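Local coordinates for protein cytochrome P450 CYP260B1 (Sorangium cellulosum, PDB 5HIW) that belongs to the cytochrome P450 family of haem-thiolate proteins and carries an iron protoporphyrin IX buried in its mostly helical fold, at residues R84-N88 against V221-L225. Sequence-based numbering, arbitrary orientation.
Sequences RRLFN and VVLTL. With HEM (protoporphyrin IX containing Fe), chain B.
Phe87 spans the gap between helices 77-90 and 218-229, its ring meeting Val221, Thr224 and Leu225. The bond from CA to CB runs past the partner helix rather than at it; with CG anti to the carbonyl carbon (chi1 -73°), the ring reaches across. At its edge CD2 lies 3.7 Å from CD2 of Leu225, close to the ring plane. CE2 is flanked obliquely by CG2 of Thr224, at 3.7 Å. Val221 CG1 sits over one face in a CH-pi contact, 4.2 Å from the ring centroid, nearest to CE2 and CZ. Phe87, with Leu86 beside it, bridges segment axes 12.0 Å apart that cross at -72°. Leu86 CD2 extends the apolar seam to Val221 CG2, while Ile203 of helix 199-209 packs on Val221.

On the haem side, Thr224 CG2 also touches the methyl CMD at 3.6 Å. Arg84 NH1 donates to propionate oxygen O2D (2.8 Å) and also to Tyr337 O, while its NE bonds to Asn88 OD1 one turn on, limiting guanidinium rotation. The arginine's charge probably offsets that of the propionate. Arg84, Thr224 and Leu225 line the haem pocket, so this apolar helix packing adjoins the pocket wall of a cytochrome P450 fold, where a basic residue holds a haem propionate.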
loop_
_atom_site.group_PDB
_atom_site.type_symbol
_atom_site.label_atom_id
_atom_site.label_comp_id
_atom_site.label_asym_id
_atom_site.label_seq_id
_atom_site.Cartn_x
_atom_site.Cartn_y
_atom_site.Cartn_z
ATOM N N ARG A 84 -2.014 0.364 -18.781
ATOM C CA ARG A 84 -0.808 0.529 -17.994
ATOM C C ARG A 84 0.116 1.644 -18.507
ATOM O O ARG A 84 0.762 2.376 -17.730
ATOM C CB ARG A 84 -0.059 -0.822 -17.854
ATOM C CG ARG A 84 1.235 -0.776 -17.014
ATOM C CD ARG A 84 0.940 -0.312 -15.586
ATOM N NE ARG A 84 2.175 -0.254 -14.811
ATOM C CZ ARG A 84 2.498 -1.017 -13.756
ATOM N NH1 ARG A 84 1.670 -1.897 -13.226
ATOM N NH2 ARG A 84 3.668 -0.818 -13.187
ATOM N N ARG A 85 0.184 1.808 -19.836
ATOM C CA ARG A 85 0.992 2.870 -20.425
ATOM C C ARG A 85 0.505 4.263 -20.034
ATOM O O ARG A 85 1.293 5.179 -19.753
ATOM C CB ARG A 85 1.028 2.743 -21.978
ATOM C CG ARG A 85 2.177 1.894 -22.519
ATOM C CD ARG A 85 2.518 2.289 -23.978
ATOM N NE ARG A 85 1.307 2.752 -24.697
ATOM C CZ ARG A 85 0.504 1.992 -25.464
ATOM N NH1 ARG A 85 0.762 0.700 -25.706
ATOM N NH2 ARG A 85 -0.564 2.549 -26.031
ATOM N N LEU A 86 -0.802 4.402 -20.000
ATOM C CA LEU A 86 -1.457 5.657 -19.529
ATOM C C LEU A 86 -1.089 5.905 -18.089
ATOM O O LEU A 86 -0.626 6.951 -17.770
ATOM C CB LEU A 86 -2.953 5.525 -19.563
ATOM C CG LEU A 86 -3.815 6.608 -18.934
ATOM C CD1 LEU A 86 -3.430 7.884 -19.634
ATOM C CD2 LEU A 86 -5.258 6.181 -19.230
ATOM N N PHE A 87 -1.359 4.922 -17.210
ATOM C CA PHE A 87 -0.923 5.087 -15.775
ATOM C C PHE A 87 0.539 5.389 -15.616
ATOM O O PHE A 87 0.907 6.225 -14.827
ATOM C CB PHE A 87 -1.356 3.863 -14.950
ATOM C CG PHE A 87 -2.838 3.790 -14.663
ATOM C CD1 PHE A 87 -3.747 3.359 -15.622
ATOM C CD2 PHE A 87 -3.335 4.194 -13.441
ATOM C CE1 PHE A 87 -5.079 3.249 -15.382
ATOM C CE2 PHE A 87 -4.693 4.115 -13.172
ATOM C CZ PHE A 87 -5.579 3.632 -14.129
ATOM N N ASN A 88 1.420 4.697 -16.356
ATOM C CA ASN A 88 2.850 4.962 -16.220
ATOM C C ASN A 88 3.183 6.413 -16.565
ATOM O O ASN A 88 4.065 7.052 -15.920
ATOM C CB ASN A 88 3.714 4.030 -17.072
ATOM C CG ASN A 88 3.721 2.604 -16.564
ATOM O OD1 ASN A 88 3.461 2.369 -15.410
ATOM N ND2 ASN A 88 4.064 1.648 -17.435
ATOM N N VAL A 221 -9.727 6.669 -14.046
ATOM C CA VAL A 221 -8.300 6.608 -13.732
ATOM C C VAL A 221 -8.094 7.121 -12.291
ATOM O O VAL A 221 -7.388 6.514 -11.473
ATOM C CB VAL A 221 -7.451 7.407 -14.784
ATOM C CG1 VAL A 221 -6.003 7.531 -14.308
ATOM C CG2 VAL A 221 -7.540 6.732 -16.128
ATOM N N VAL A 222 -8.654 8.268 -12.005
ATOM C CA VAL A 222 -8.512 8.904 -10.681
ATOM C C VAL A 222 -9.000 7.941 -9.607
ATOM O O VAL A 222 -8.295 7.742 -8.630
ATOM C CB VAL A 222 -9.241 10.261 -10.572
ATOM C CG1 VAL A 222 -9.258 10.830 -9.137
ATOM C CG2 VAL A 222 -8.646 11.289 -11.511
ATOM N N LEU A 223 -10.179 7.359 -9.774
ATOM C CA LEU A 223 -10.715 6.473 -8.721
ATOM C C LEU A 223 -9.820 5.283 -8.556
ATOM O O LEU A 223 -9.594 4.814 -7.418
ATOM C CB LEU A 223 -12.141 6.014 -8.992
ATOM C CG LEU A 223 -13.092 7.139 -8.576
ATOM C CD1 LEU A 223 -14.490 7.084 -9.239
ATOM C CD2 LEU A 223 -13.230 7.182 -7.079
ATOM N N THR A 224 -9.236 4.777 -9.646
ATOM C CA THR A 224 -8.260 3.690 -9.463
ATOM C C THR A 224 -7.069 4.118 -8.625
ATOM O O THR A 224 -6.643 3.306 -7.712
ATOM C CB THR A 224 -7.847 3.073 -10.805
ATOM O OG1 THR A 224 -8.965 2.373 -11.336
ATOM C CG2 THR A 224 -6.702 2.144 -10.695
ATOM N N LEU A 225 -6.568 5.340 -8.843
ATOM C CA LEU A 225 -5.455 5.817 -8.082
ATOM C C LEU A 225 -5.851 6.060 -6.615
ATOM O O LEU A 225 -5.042 5.814 -5.713
ATOM C CB LEU A 225 -4.866 7.083 -8.643
ATOM C CG LEU A 225 -4.314 6.884 -10.124
ATOM C CD1 LEU A 225 -3.831 8.191 -10.694
ATOM C CD2 LEU A 225 -3.225 5.804 -10.149
HETATM C CHA HEM B . -0.892 -2.634 -7.551
HETATM C CHB HEM B . 0.946 -2.378 -3.057
HETATM C CHC HEM B . 0.696 2.411 -3.224
HETATM C CHD HEM B . -1.968 2.024 -7.187
HETATM C C1A HEM B . -0.313 -2.989 -6.366
HETATM C C2A HEM B . 0.025 -4.310 -5.964
HETATM C C3A HEM B . 0.579 -4.237 -4.714
HETATM C C4A HEM B . 0.472 -2.872 -4.291
HETATM C CMA HEM B . 1.079 -5.430 -3.872
HETATM C CAA HEM B . -0.060 -5.561 -6.832
HETATM C CBA HEM B . -1.505 -6.086 -6.849
HETATM C CGA HEM B . -1.613 -7.441 -7.458
HETATM O O1A HEM B . -0.648 -7.908 -8.148
HETATM O O2A HEM B . -2.568 -8.187 -7.128
HETATM C C1B HEM B . 0.992 -1.088 -2.692
HETATM C C2B HEM B . 1.631 -0.655 -1.479
HETATM C C3B HEM B . 1.568 0.723 -1.546
HETATM C C4B HEM B . 0.864 1.106 -2.772
HETATM C CMB HEM B . 2.215 -1.462 -0.306
HETATM C CAB HEM B . 2.062 1.545 -0.468
HETATM C CBB HEM B . 1.841 2.788 -0.199
HETATM C C1C HEM B . -0.062 2.741 -4.347
HETATM C C2C HEM B . -0.322 4.099 -4.718
HETATM C C3C HEM B . -1.090 3.975 -5.843
HETATM C C4C HEM B . -1.324 2.593 -6.110
HETATM C CMC HEM B . 0.221 5.252 -3.907
HETATM C CAC HEM B . -1.640 5.054 -6.686
HETATM C CBC HEM B . -1.017 6.218 -6.787
HETATM C C1D HEM B . -1.854 0.694 -7.576
HETATM C C2D HEM B . -2.497 0.248 -8.840
HETATM C C3D HEM B . -2.212 -1.044 -8.947
HETATM C C4D HEM B . -1.377 -1.364 -7.778
HETATM C CMD HEM B . -3.381 1.054 -9.772
HETATM C CAD HEM B . -2.558 -2.001 -10.100
HETATM C CBD HEM B . -1.392 -2.004 -11.071
HETATM C CGD HEM B . -1.635 -2.901 -12.293
HETATM O O1D HEM B . -2.478 -3.850 -12.282
HETATM O O2D HEM B . -0.969 -2.723 -13.368
HETATM N NA HEM B . 0.002 -2.113 -5.305
HETATM N NB HEM B . 0.685 -0.017 -3.460
HETATM N NC HEM B . -0.591 1.864 -5.188
HETATM N ND HEM B . -1.206 -0.322 -6.957
HETATM FE FE HEM B . -0.254 -0.168 -5.271
HETATM O O HOH W 1 -2.257 -0.493 -4.197
#